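Local structure of maleylacetate reductase (Rhizobium, 3W5S) at residues A[33-38]-A[169-174]; A[83-88]-A[115-120]; A[285-290]-A[350-355]; A[258-263]-A[344-349]. The protein catalyses the NADH-dependent reduction of maleylacetate to 3-oxoadipate in the breakdown of gamma-resorcylate, working as a homodimer. All coordinates share one frame; numbering follows the deposited sequence.

Interaction 1 of 4, residues A[33-38]-A[169-174]; sequences IVFGTG and VIYDAE
Y171 and F35, paired across two parallel strands, send their side chains to the same face of the sheet. CD1 of F35 comes down on CB of Y171 at 3.4 Å, and the two rings sit obliquely, their planes 40° apart. CG of Y171 stands anti to its own carbonyl carbon (chi1 -76°), which carries the ring back along the strand: CG2 of I33 meets the ring edge at CD2, 3.6 Å away, while CG1 of V169 sits over the rim of one face. Beside them CD1 of I33 packs on CG2 of V169 at 3.7 Å. Strand 31-35 is an edge strand, within its own chain, of the six-stranded parallel sheet of the N-terminal NADH-binding domain, and beyond it the second subunit adds an antiparallel strand, so that the sheet continues through the dimer. Straight backbone bonds hold the register, among them Y171 N to V34 O (2.7 Å) and G36 N to Y171 O (2.9 Å). Past the strand ends the carboxylate of D172 takes over. Its OD1 accepts from G38 N (2.9 Å) and, closing an Asx turn, from E174 N (3.0 Å), the two donors arriving over opposite faces of the carboxylate; OD2 bonds to S40. With an alanine at this position, the amides of G38 and E174 would probably lose their shared acceptor and S40 its carboxylate partner.

Interaction 2 of 4, residues A[83-88]-A[115-120]; sequences SDAAMH and GSTTGL. With GOL (glycerol), chain H.
A85 and S116 bury most of the surface in this contact, with L120 one helical turn further on. The methyl of A85 points at helix 115-128 and rests beside CD2 of L120 at 3.8 Å, also lying 4.1 Å from CA of T117. L120 reaches it because its CG is anti to the backbone N (chi1 179°), while helix 91-103 touches the same leucine. S116 sits in the first turn of the helix, its CB 3.8 Å from A86 O and its OG 3.4 Å from CA of M87. One water donates to A86 O (2.7 Å) and to S116 O (2.6 Å), linking two carbonyls that could not bond to each other. A glycerol, probably from the crystallisation liquor, accepts an almost straight bond at O3 from H88 N (2.9 Å) and shares a hydrogen bond with S116 OG; K156 also holds it. The glycine-rich turn from strand 108-113 into this helix is, as in relatives among the iron-containing alcohol dehydrogenases, probably part of the dinucleotide-binding region. The direct contact is thus small and largely apolar, whereas polar groups of loop and helix are bridged by water, and the glycerol marks a polar niche between H88 N and S116 OG.

Interaction 3 of 4, residues A[285-290]-A[350-355]; sequences IAYVEQ and RPVEKT
The C-terminal turn of helix 273-289 faces an extended piece of chain, R350 to V352, that leads into helix 354-366, with E353 at the N-cap position. The backbone takes part on both sides: Y287 O, near the end of its helix, accepts from R350 NH1 at 2.7 Å, and P351 O accepts from the hydroxyl of Y287 at 2.6 Å. Y287 is thus held at both ends, by its carbonyl and by its OH. The arginine is extended from CG to NE, with CG anti to the backbone N (chi1 -165°); this course carries it across the tyrosine until its guanidinium lies flat on the ring. The planes differ by only 7°, and CZ of R350 is 3.8 Å from the centroid of the Y287 ring, a stacked cation-pi contact; CD of R350 adds a CH-pi contact over the same face. The guanidinium is probably restrained from turning, since Y287 O lies in its plane and the ring fills one of its faces. P351 O meets the tyrosine from the edge, close to the ring plane. V352 completes the contact, its CG1 touching CE2 of Y287 at 3.6 Å, while CB of Q290 packs alongside NH1 of R350 at 3.5 Å. In the helical C-terminal domain, Y287 also packs on A356, L360 and R363 of helix 354-366, and both Y287 and V352 touch L257 of helix 257-269.

Interaction 4 of 4, residues A[258-263]-A[344-349]; sequences HHKLCH and NPYWCP. With SO4 (sulfate ion), chain C.
K260 leaves its helix with CG anti to the backbone N (chi1 -179°) and then bends at chi2 (64°), which lays its aliphatic chain across the ring of Y346. The tyrosine, its CG anti to the carbonyl carbon (chi1 -51°), comes in from the loop and presents one face to the lysine. CD of K260 sits over the ring centre, 3.8 Å from the Y346 centroid, in a CH-pi contact, and CB covers the ring at CD2 of Y346, 3.6 Å away. NZ of K260 bonds to N344 O at 2.8 Å, from well above the carbonyl plane, and also to A343 O. At the far end Y346 OH meets ND1 of H263 at 2.7 Å, in the plane of the imidazole; T158 bonds to the same hydroxyl, and a water joins it to K260 NZ. A phenylalanine at Y346 would probably keep the packing on the lysine but leave H263 ND1 and T158 without this partner and the water with one bond fewer, the imidazole being less firmly fixed. NE2 of H263 donates to O2 of a sulfate at 2.8 Å, an ion also bound by N190, H273 and H277. Nearby H259 is held by E197 at ND1 and H194 at NE2. This cluster in the helical C-terminal domain probably corresponds to the metal-binding region of the iron-containing alcohol dehydrogenase family; the sulfate bound there probably comes from the crystallisation liquor.

From the N terminus, strand 31-35 opens the chain's first long loop, which interaction 1 closes when strand 168-171 comes to lie beside it. Interaction 2 is nested within that loop, setting the segment after strand 78-82 on the start of helix 115-128; both belong to the NADH-binding domain. The C-terminal helical domain holds the other two, which follow in series. Interaction 4 opens at 258-263 and interaction 3 at 285-290, and they close in the same order at 344-349 and 350-355, so their segments alternate and the loops cross. They touch where V288 packs on C348 and P349, whereas interactions 2 and 4, from different domains, come within about 6 Å at their nearest atoms.

Interaction 1 of 4, residues A[33-38]-A[169-174]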
loop_
_atom_site.group_PDB
_atom_site.type_symbol
_atom_site.label_atom_id
_atom_site.label_comp_id
_atom_site.label_asym_id
_atom_site.label_seq_id
_atom_site.Cartn_x
_atom_site.Cartn_y
_atom_site.Cartn_z
ATOM N N ILE A 33 -0.093 -7.650 8.313
ATOM C CA ILE A 33 0.721 -8.617 7.587
ATOM C C ILE A 33 2.028 -8.797 8.335
ATOM O O ILE A 33 2.822 -7.850 8.454
ATOM C CB ILE A 33 1.078 -8.111 6.174
ATOM C CG1 ILE A 33 -0.144 -7.652 5.363
ATOM C CG2 ILE A 33 1.965 -9.141 5.430
ATOM C CD1 ILE A 33 -1.335 -8.571 5.343
ATOM N N VAL A 34 2.247 -10.002 8.848
ATOM C CA VAL A 34 3.471 -10.348 9.563
ATOM C C VAL A 34 4.364 -11.137 8.626
ATOM O O VAL A 34 3.915 -12.120 8.044
ATOM C CB VAL A 34 3.141 -11.187 10.792
ATOM C CG1 VAL A 34 4.420 -11.664 11.496
ATOM C CG2 VAL A 34 2.284 -10.355 11.781
ATOM N N PHE A 35 5.612 -10.710 8.435
ATOM C CA PHE A 35 6.464 -11.358 7.438
ATOM C C PHE A 35 7.820 -11.638 8.042
ATOM O O PHE A 35 8.495 -10.722 8.515
ATOM C CB PHE A 35 6.610 -10.478 6.170
ATOM C CG PHE A 35 7.278 -11.175 5.003
ATOM C CD1 PHE A 35 6.528 -11.523 3.874
ATOM C CD2 PHE A 35 8.634 -11.478 5.022
ATOM C CE1 PHE A 35 7.134 -12.199 2.795
ATOM C CE2 PHE A 35 9.242 -12.127 3.950
ATOM C CZ PHE A 35 8.476 -12.493 2.840
ATOM N N GLY A 36 8.240 -12.893 7.977
ATOM C CA GLY A 36 9.592 -13.238 8.423
ATOM C C GLY A 36 9.769 -14.731 8.572
ATOM O O GLY A 36 8.840 -15.428 8.940
ATOM N N THR A 37 10.973 -15.227 8.296
ATOM C CA THR A 37 11.242 -16.644 8.515
ATOM C C THR A 37 11.130 -16.954 9.995
ATOM O O THR A 37 11.650 -16.211 10.838
ATOM C CB THR A 37 12.621 -17.049 7.995
ATOM O OG1 THR A 37 13.594 -16.148 8.522
ATOM C CG2 THR A 37 12.611 -16.963 6.489
ATOM N N GLY A 38 10.404 -18.025 10.297
ATOM C CA GLY A 38 10.059 -18.408 11.654
ATOM C C GLY A 38 8.898 -17.646 12.280
ATOM O O GLY A 38 8.570 -17.892 13.446
ATOM N N VAL A 169 -2.394 -11.915 8.319
ATOM C CA VAL A 169 -1.646 -12.859 7.470
ATOM C C VAL A 169 -0.266 -13.025 8.068
ATOM O O VAL A 169 0.369 -12.040 8.450
ATOM C CB VAL A 169 -1.522 -12.328 6.021
ATOM C CG1 VAL A 169 -0.765 -13.327 5.142
ATOM C CG2 VAL A 169 -2.875 -11.967 5.457
ATOM N N ILE A 170 0.191 -14.271 8.132
ATOM C CA ILE A 170 1.536 -14.596 8.656
ATOM C C ILE A 170 2.304 -15.288 7.546
ATOM O O ILE A 170 1.980 -16.433 7.171
ATOM C CB ILE A 170 1.486 -15.480 9.921
ATOM C CG1 ILE A 170 0.666 -14.811 11.024
ATOM C CG2 ILE A 170 2.915 -15.790 10.413
ATOM C CD1 ILE A 170 0.274 -15.760 12.171
ATOM N N TYR A 171 3.324 -14.599 7.027
ATOM C CA TYR A 171 4.188 -15.126 5.950
ATOM C C TYR A 171 5.476 -15.643 6.565
ATOM O O TYR A 171 6.292 -14.861 7.083
ATOM C CB TYR A 171 4.552 -14.017 4.959
ATOM C CG TYR A 171 3.489 -13.618 3.996
ATOM C CD1 TYR A 171 3.167 -14.441 2.910
ATOM C CD2 TYR A 171 2.837 -12.397 4.125
ATOM C CE1 TYR A 171 2.201 -14.069 2.005
ATOM C CE2 TYR A 171 1.874 -12.003 3.209
ATOM C CZ TYR A 171 1.573 -12.838 2.150
ATOM O OH TYR A 171 0.626 -12.484 1.229
ATOM N N ASP A 172 5.661 -16.954 6.474
ATOM C CA ASP A 172 6.845 -17.610 7.008
ATOM C C ASP A 172 7.423 -18.481 5.904
ATOM O O ASP A 172 6.906 -19.565 5.624
ATOM C CB ASP A 172 6.442 -18.443 8.241
ATOM C CG ASP A 172 7.623 -19.102 8.909
ATOM O OD1 ASP A 172 8.707 -19.165 8.279
ATOM O OD2 ASP A 172 7.470 -19.569 10.070
ATOM N N ALA A 173 8.489 -18.023 5.264
ATOM C CA ALA A 173 9.048 -18.761 4.139
ATOM C C ALA A 173 9.471 -20.191 4.483
ATOM O O ALA A 173 9.524 -21.029 3.592
ATOM C CB ALA A 173 10.195 -17.999 3.511
ATOM N N GLU A 174 9.784 -20.457 5.752
ATOM C CA GLU A 174 10.151 -21.821 6.137
ATOM C C GLU A 174 9.028 -22.813 5.859
ATOM O O GLU A 174 9.270 -24.006 5.613
ATOM C CB GLU A 174 10.616 -21.896 7.607
ATOM C CG GLU A 174 11.831 -20.996 7.905
ATOM C CD GLU A 174 12.295 -21.045 9.358
ATOM O OE1 GLU A 174 11.586 -21.623 10.217
ATOM O OE2 GLU A 174 13.390 -20.489 9.639
#

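Interaction 2 of 4, residues A[83-88]-A[115-120]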
loop_
_atom_site.group_PDB
_atom_site.type_symbol
_atom_site.label_atom_id
_atom_site.label_comp_id
_atom_site.label_asym_id
_atom_site.label_seq_id
_atom_site.Cartn_x
_atom_site.Cartn_y
_atom_site.Cartn_z
ATOM N N SER A 83 -9.797 -30.510 7.803
ATOM C CA SER A 83 -8.723 -30.742 6.834
ATOM C C SER A 83 -9.245 -31.160 5.452
ATOM O O SER A 83 -8.498 -31.776 4.655
ATOM C CB SER A 83 -7.697 -31.749 7.408
ATOM O OG SER A 83 -8.330 -32.972 7.784
ATOM N N ASP A 84 -10.475 -30.756 5.127
ATOM C CA ASP A 84 -11.134 -31.194 3.900
ATOM C C ASP A 84 -11.370 -30.069 2.842
ATOM O O ASP A 84 -12.191 -30.194 1.914
ATOM C CB ASP A 84 -12.416 -32.000 4.258
ATOM C CG ASP A 84 -12.100 -33.366 4.922
ATOM O OD1 ASP A 84 -11.156 -34.029 4.493
ATOM O OD2 ASP A 84 -12.797 -33.761 5.889
ATOM N N ALA A 85 -10.598 -28.986 2.939
ATOM C CA ALA A 85 -10.674 -27.938 1.911
ATOM C C ALA A 85 -10.442 -28.513 0.516
ATOM O O ALA A 85 -9.602 -29.392 0.330
ATOM C CB ALA A 85 -9.683 -26.816 2.181
ATOM N N ALA A 86 -11.174 -27.975 -0.457
ATOM C CA ALA A 86 -11.205 -28.489 -1.825
ATOM C C ALA A 86 -10.961 -27.414 -2.863
ATOM O O ALA A 86 -11.355 -26.245 -2.683
ATOM C CB ALA A 86 -12.545 -29.191 -2.085
ATOM N N MET A 87 -10.305 -27.794 -3.950
ATOM C CA MET A 87 -10.070 -26.846 -5.029
ATOM C C MET A 87 -11.387 -26.272 -5.547
ATOM O O MET A 87 -12.390 -26.987 -5.665
ATOM C CB MET A 87 -9.278 -27.506 -6.158
ATOM C CG MET A 87 -8.601 -26.520 -7.079
ATOM S SD MET A 87 -7.602 -27.395 -8.284
ATOM C CE MET A 87 -6.234 -27.934 -7.267
ATOM N N HIS A 88 -11.368 -24.975 -5.843
ATOM C CA HIS A 88 -12.514 -24.260 -6.412
ATOM C C HIS A 88 -13.637 -23.943 -5.412
ATOM O O HIS A 88 -14.691 -23.447 -5.800
ATOM C CB HIS A 88 -13.029 -24.935 -7.702
ATOM C CG HIS A 88 -11.968 -25.098 -8.743
ATOM N ND1 HIS A 88 -11.250 -24.029 -9.242
ATOM C CD2 HIS A 88 -11.489 -26.202 -9.365
ATOM C CE1 HIS A 88 -10.368 -24.474 -10.122
ATOM N NE2 HIS A 88 -10.487 -25.790 -10.214
ATOM N N GLY A 115 -4.179 -21.603 -1.788
ATOM C CA GLY A 115 -5.354 -20.845 -2.161
ATOM C C GLY A 115 -6.668 -21.552 -1.868
ATOM O O GLY A 115 -7.657 -20.903 -1.547
ATOM N N SER A 116 -6.697 -22.873 -1.984
ATOM C CA SER A 116 -7.917 -23.573 -1.626
ATOM C C SER A 116 -8.243 -23.427 -0.138
ATOM O O SER A 116 -9.408 -23.268 0.246
ATOM C CB SER A 116 -7.809 -25.044 -1.980
ATOM O OG SER A 116 -7.576 -25.228 -3.363
ATOM N N THR A 117 -7.224 -23.494 0.713
ATOM C CA THR A 117 -7.470 -23.346 2.132
ATOM C C THR A 117 -7.875 -21.909 2.472
ATOM O O THR A 117 -8.822 -21.681 3.226
ATOM C CB THR A 117 -6.236 -23.774 2.906
ATOM O OG1 THR A 117 -5.940 -25.105 2.475
ATOM C CG2 THR A 117 -6.515 -23.781 4.391
ATOM N N THR A 118 -7.193 -20.931 1.871
ATOM C CA THR A 118 -7.589 -19.550 2.114
ATOM C C THR A 118 -9.046 -19.321 1.669
ATOM O O THR A 118 -9.832 -18.644 2.355
ATOM C CB THR A 118 -6.678 -18.555 1.388
ATOM O OG1 THR A 118 -5.319 -18.778 1.779
ATOM C CG2 THR A 118 -7.060 -17.130 1.757
ATOM N N GLY A 119 -9.377 -19.867 0.495
ATOM C CA GLY A 119 -10.740 -19.767 -0.038
ATOM C C GLY A 119 -11.803 -20.327 0.899
ATOM O O GLY A 119 -12.852 -19.705 1.097
ATOM N N LEU A 120 -11.525 -21.489 1.494
ATOM C CA LEU A 120 -12.450 -22.041 2.472
ATOM C C LEU A 120 -12.652 -21.115 3.666
ATOM O O LEU A 120 -13.788 -20.893 4.100
ATOM C CB LEU A 120 -12.001 -23.447 2.920
ATOM C CG LEU A 120 -12.949 -24.054 3.971
ATOM C CD1 LEU A 120 -14.365 -24.241 3.415
ATOM C CD2 LEU A 120 -12.388 -25.404 4.483
HETATM C C1 GOL H . -8.859 -20.040 -6.459
HETATM O O1 GOL H . -9.594 -19.388 -7.500
HETATM C C2 GOL H . -9.216 -21.513 -6.416
HETATM O O2 GOL H . -10.626 -21.635 -6.339
HETATM C C3 GOL H . -8.653 -22.172 -5.171
HETATM O O3 GOL H . -8.892 -23.554 -5.315
HETATM O O HOH W 1 -11.533 -24.112 -0.994
#

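Interaction 3 of 4, residues A[285-290]-A[350-355]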
loop_
_atom_site.group_PDB
_atom_site.type_symbol
_atom_site.label_atom_id
_atom_site.label_comp_id
_atom_site.label_asym_id
_atom_site.label_seq_id
_atom_site.Cartn_x
_atom_site.Cartn_y
_atom_site.Cartn_z
ATOM N N ILE A 285 -2.121 -12.521 -21.835
ATOM C CA ILE A 285 -1.255 -11.338 -21.899
ATOM C C ILE A 285 -0.927 -10.933 -23.334
ATOM O O ILE A 285 -1.021 -9.750 -23.663
ATOM C CB ILE A 285 0.020 -11.534 -21.053
ATOM C CG1 ILE A 285 -0.351 -11.727 -19.575
ATOM C CG2 ILE A 285 0.984 -10.348 -21.216
ATOM C CD1 ILE A 285 -1.140 -10.583 -18.933
ATOM N N ALA A 286 -0.615 -11.888 -24.221
ATOM C CA ALA A 286 -0.373 -11.545 -25.618
ATOM C C ALA A 286 -1.580 -10.851 -26.250
ATOM O O ALA A 286 -1.420 -9.919 -27.037
ATOM C CB ALA A 286 -0.025 -12.803 -26.423
ATOM N N TYR A 287 -2.779 -11.317 -25.908
ATOM C CA TYR A 287 -4.000 -10.713 -26.450
ATOM C C TYR A 287 -4.148 -9.255 -26.019
ATOM O O TYR A 287 -4.390 -8.367 -26.844
ATOM C CB TYR A 287 -5.197 -11.561 -26.009
ATOM C CG TYR A 287 -6.545 -11.076 -26.505
ATOM C CD1 TYR A 287 -7.009 -11.403 -27.772
ATOM C CD2 TYR A 287 -7.368 -10.293 -25.679
ATOM C CE1 TYR A 287 -8.245 -10.959 -28.210
ATOM C CE2 TYR A 287 -8.610 -9.870 -26.115
ATOM C CZ TYR A 287 -9.038 -10.200 -27.367
ATOM O OH TYR A 287 -10.273 -9.776 -27.824
ATOM N N VAL A 288 -3.992 -9.010 -24.727
ATOM C CA VAL A 288 -4.144 -7.652 -24.218
ATOM C C VAL A 288 -2.995 -6.756 -24.701
ATOM O O VAL A 288 -3.178 -5.554 -24.948
ATOM C CB VAL A 288 -4.244 -7.691 -22.681
ATOM C CG1 VAL A 288 -4.285 -6.298 -22.096
ATOM C CG2 VAL A 288 -5.533 -8.446 -22.281
ATOM N N GLU A 289 -1.804 -7.338 -24.815
ATOM C CA GLU A 289 -0.609 -6.571 -25.202
ATOM C C GLU A 289 -0.725 -5.947 -26.589
ATOM O O GLU A 289 -0.088 -4.936 -26.866
ATOM C CB GLU A 289 0.637 -7.476 -25.108
ATOM C CG GLU A 289 1.957 -6.763 -25.288
ATOM C CD GLU A 289 3.146 -7.676 -25.029
ATOM O OE1 GLU A 289 2.990 -8.915 -25.201
ATOM O OE2 GLU A 289 4.219 -7.131 -24.642
ATOM N N GLN A 290 -1.556 -6.524 -27.448
ATOM C CA GLN A 290 -1.799 -5.956 -28.769
ATOM C C GLN A 290 -2.410 -4.575 -28.660
ATOM O O GLN A 290 -2.136 -3.712 -29.495
ATOM C CB GLN A 290 -2.741 -6.865 -29.551
ATOM C CG GLN A 290 -2.072 -8.137 -29.977
ATOM C CD GLN A 290 -1.198 -7.925 -31.211
ATOM O OE1 GLN A 290 0.014 -8.150 -31.184
ATOM N NE2 GLN A 290 -1.814 -7.476 -32.300
ATOM N N ARG A 350 -9.332 -4.407 -24.060
ATOM C CA ARG A 350 -9.697 -4.870 -25.396
ATOM C C ARG A 350 -11.089 -5.528 -25.294
ATOM O O ARG A 350 -11.363 -6.210 -24.287
ATOM C CB ARG A 350 -8.625 -5.883 -25.842
ATOM C CG ARG A 350 -8.622 -6.202 -27.298
ATOM C CD ARG A 350 -7.336 -6.838 -27.752
ATOM N NE ARG A 350 -7.583 -7.360 -29.074
ATOM C CZ ARG A 350 -6.836 -8.233 -29.733
ATOM N NH1 ARG A 350 -5.719 -8.711 -29.220
ATOM N NH2 ARG A 350 -7.216 -8.616 -30.948
ATOM N N PRO A 351 -11.966 -5.350 -26.306
ATOM C CA PRO A 351 -13.235 -6.082 -26.338
ATOM C C PRO A 351 -12.935 -7.567 -26.288
ATOM O O PRO A 351 -11.961 -8.011 -26.901
ATOM C CB PRO A 351 -13.822 -5.731 -27.712
ATOM C CG PRO A 351 -13.277 -4.386 -28.012
ATOM C CD PRO A 351 -11.858 -4.419 -27.445
ATOM N N VAL A 352 -13.754 -8.312 -25.558
ATOM C CA VAL A 352 -13.550 -9.747 -25.387
ATOM C C VAL A 352 -14.855 -10.499 -25.674
ATOM O O VAL A 352 -15.474 -11.080 -24.769
ATOM C CB VAL A 352 -12.933 -10.092 -23.978
ATOM C CG1 VAL A 352 -11.460 -9.697 -23.920
ATOM C CG2 VAL A 352 -13.681 -9.412 -22.838
ATOM N N GLU A 353 -15.256 -10.497 -26.939
ATOM C CA GLU A 353 -16.477 -11.202 -27.342
ATOM C C GLU A 353 -16.185 -12.677 -27.608
ATOM O O GLU A 353 -15.018 -13.085 -27.648
ATOM C CB GLU A 353 -17.173 -10.511 -28.529
ATOM C CG GLU A 353 -17.769 -9.138 -28.181
ATOM N N LYS A 354 -17.242 -13.470 -27.790
ATOM C CA LYS A 354 -17.129 -14.925 -27.819
ATOM C C LYS A 354 -16.165 -15.448 -28.887
ATOM O O LYS A 354 -15.393 -16.374 -28.620
ATOM C CB LYS A 354 -18.513 -15.558 -28.008
ATOM C CG LYS A 354 -18.511 -17.062 -27.862
ATOM C CD LYS A 354 -19.850 -17.679 -28.218
ATOM C CE LYS A 354 -19.717 -19.195 -28.356
ATOM N NZ LYS A 354 -21.039 -19.881 -28.485
ATOM N N THR A 355 -16.225 -14.868 -30.084
ATOM C CA THR A 355 -15.344 -15.270 -31.185
ATOM C C THR A 355 -13.863 -15.142 -30.811
ATOM O O THR A 355 -13.080 -16.085 -30.985
ATOM C CB THR A 355 -15.688 -14.507 -32.489
ATOM O OG1 THR A 355 -16.998 -14.906 -32.933
ATOM C CG2 THR A 355 -14.675 -14.830 -33.574
#

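Interaction 4 of 4, residues A[258-263]-A[344-349]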
loop_
_atom_site.group_PDB
_atom_site.type_symbol
_atom_site.label_atom_id
_atom_site.label_comp_id
_atom_site.label_asym_id
_atom_site.label_seq_id
_atom_site.Cartn_x
_atom_site.Cartn_y
_atom_site.Cartn_z
ATOM N N HIS A 258 -7.751 -12.562 -18.151
ATOM C CA HIS A 258 -7.039 -13.761 -17.776
ATOM C C HIS A 258 -7.694 -14.462 -16.576
ATOM O O HIS A 258 -7.961 -15.675 -16.622
ATOM C CB HIS A 258 -5.587 -13.456 -17.443
ATOM C CG HIS A 258 -4.878 -14.623 -16.857
ATOM N ND1 HIS A 258 -4.348 -15.638 -17.629
ATOM C CD2 HIS A 258 -4.699 -15.000 -15.564
ATOM C CE1 HIS A 258 -3.798 -16.546 -16.843
ATOM N NE2 HIS A 258 -4.023 -16.197 -15.584
ATOM N N HIS A 259 -7.963 -13.707 -15.517
ATOM C CA HIS A 259 -8.605 -14.302 -14.360
ATOM C C HIS A 259 -9.997 -14.828 -14.696
ATOM O O HIS A 259 -10.376 -15.892 -14.197
ATOM C CB HIS A 259 -8.602 -13.361 -13.142
ATOM C CG HIS A 259 -7.236 -13.144 -12.555
ATOM N ND1 HIS A 259 -6.293 -12.328 -13.153
ATOM C CD2 HIS A 259 -6.660 -13.597 -11.414
ATOM C CE1 HIS A 259 -5.186 -12.320 -12.427
ATOM N NE2 HIS A 259 -5.391 -13.063 -11.360
ATOM N N LYS A 260 -10.736 -14.131 -15.565
ATOM C CA LYS A 260 -12.064 -14.594 -15.969
ATOM C C LYS A 260 -11.967 -15.962 -16.631
ATOM O O LYS A 260 -12.756 -16.852 -16.309
ATOM C CB LYS A 260 -12.740 -13.596 -16.920
ATOM C CG LYS A 260 -14.159 -14.036 -17.356
ATOM C CD LYS A 260 -15.123 -14.108 -16.190
ATOM C CE LYS A 260 -16.422 -14.767 -16.609
ATOM N NZ LYS A 260 -17.386 -14.760 -15.447
ATOM N N LEU A 261 -11.029 -16.107 -17.562
ATOM C CA LEU A 261 -10.906 -17.393 -18.262
ATOM C C LEU A 261 -10.478 -18.488 -17.287
ATOM O O LEU A 261 -10.985 -19.628 -17.348
ATOM C CB LEU A 261 -9.918 -17.314 -19.421
ATOM C CG LEU A 261 -10.343 -16.370 -20.532
ATOM C CD1 LEU A 261 -9.408 -16.533 -21.742
ATOM C CD2 LEU A 261 -11.784 -16.586 -20.960
ATOM N N CYS A 262 -9.566 -18.168 -16.369
ATOM C CA CYS A 262 -9.148 -19.167 -15.376
ATOM C C CYS A 262 -10.332 -19.607 -14.523
ATOM O O CYS A 262 -10.505 -20.799 -14.237
ATOM C CB CYS A 262 -8.038 -18.638 -14.468
ATOM S SG CYS A 262 -6.457 -18.445 -15.300
ATOM N N HIS A 263 -11.141 -18.659 -14.078
ATOM C CA HIS A 263 -12.293 -19.019 -13.263
ATOM C C HIS A 263 -13.337 -19.814 -14.023
ATOM O O HIS A 263 -13.955 -20.731 -13.465
ATOM C CB HIS A 263 -12.905 -17.770 -12.636
ATOM C CG HIS A 263 -11.943 -17.060 -11.752
ATOM N ND1 HIS A 263 -12.075 -15.737 -11.401
ATOM C CD2 HIS A 263 -10.761 -17.478 -11.234
ATOM C CE1 HIS A 263 -11.043 -15.384 -10.650
ATOM N NE2 HIS A 263 -10.226 -16.418 -10.546
ATOM N N ASN A 344 -21.095 -12.528 -17.074
ATOM C CA ASN A 344 -20.468 -11.806 -15.963
ATOM C C ASN A 344 -18.967 -11.585 -16.222
ATOM O O ASN A 344 -18.122 -12.014 -15.428
ATOM C CB ASN A 344 -20.688 -12.569 -14.643
ATOM C CG ASN A 344 -22.152 -12.696 -14.280
ATOM O OD1 ASN A 344 -22.827 -11.699 -14.004
ATOM N ND2 ASN A 344 -22.653 -13.925 -14.272
ATOM N N PRO A 345 -18.627 -10.941 -17.355
ATOM C CA PRO A 345 -17.217 -10.770 -17.711
ATOM C C PRO A 345 -16.476 -9.833 -16.769
ATOM O O PRO A 345 -17.091 -8.992 -16.099
ATOM C CB PRO A 345 -17.288 -10.137 -19.108
ATOM C CG PRO A 345 -18.589 -9.435 -19.128
ATOM C CD PRO A 345 -19.510 -10.377 -18.396
ATOM N N TYR A 346 -15.156 -9.973 -16.717
ATOM C CA TYR A 346 -14.357 -8.954 -16.041
ATOM C C TYR A 346 -13.923 -7.907 -17.060
ATOM O O TYR A 346 -13.714 -8.231 -18.241
ATOM C CB TYR A 346 -13.131 -9.546 -15.321
ATOM C CG TYR A 346 -13.401 -10.714 -14.390
ATOM C CD1 TYR A 346 -14.673 -10.956 -13.861
ATOM C CD2 TYR A 346 -12.362 -11.560 -14.008
ATOM C CE1 TYR A 346 -14.901 -12.051 -13.017
ATOM C CE2 TYR A 346 -12.579 -12.646 -13.156
ATOM C CZ TYR A 346 -13.845 -12.887 -12.676
ATOM O OH TYR A 346 -14.105 -13.956 -11.849
ATOM N N TRP A 347 -13.794 -6.652 -16.617
ATOM C CA TRP A 347 -13.374 -5.573 -17.513
ATOM C C TRP A 347 -12.027 -5.851 -18.169
ATOM O O TRP A 347 -11.108 -6.344 -17.524
ATOM C CB TRP A 347 -13.305 -4.246 -16.752
ATOM C CG TRP A 347 -13.104 -3.030 -17.610
ATOM C CD1 TRP A 347 -14.080 -2.235 -18.134
ATOM C CD2 TRP A 347 -11.851 -2.462 -18.032
ATOM N NE1 TRP A 347 -13.518 -1.205 -18.855
ATOM C CE2 TRP A 347 -12.152 -1.322 -18.811
ATOM C CE3 TRP A 347 -10.508 -2.814 -17.840
ATOM C CZ2 TRP A 347 -11.151 -0.515 -19.395
ATOM C CZ3 TRP A 347 -9.499 -1.996 -18.413
ATOM C CH2 TRP A 347 -9.835 -0.870 -19.175
ATOM N N CYS A 348 -11.913 -5.475 -19.440
ATOM C CA CYS A 348 -10.684 -5.640 -20.239
ATOM C C CYS A 348 -10.472 -4.413 -21.151
ATOM O O CYS A 348 -11.440 -3.885 -21.692
ATOM C CB CYS A 348 -10.834 -6.890 -21.104
ATOM S SG CYS A 348 -9.291 -7.412 -21.928
ATOM N N PRO A 349 -9.213 -3.963 -21.352
ATOM C CA PRO A 349 -8.969 -2.818 -22.246
ATOM C C PRO A 349 -9.228 -3.123 -23.722
ATOM O O PRO A 349 -9.355 -2.198 -24.513
ATOM C CB PRO A 349 -7.485 -2.449 -21.991
ATOM C CG PRO A 349 -6.902 -3.598 -21.306
ATOM C CD PRO A 349 -8.001 -4.357 -20.606
HETATM S S SO4 C . -7.102 -16.713 -8.471
HETATM O O1 SO4 C . -7.030 -15.258 -8.208
HETATM O O2 SO4 C . -7.611 -16.944 -9.807
HETATM O O3 SO4 C . -5.781 -17.304 -8.352
HETATM O O4 SO4 C . -8.075 -17.290 -7.557
HETATM O O HOH W 2 -16.244 -15.364 -13.023
#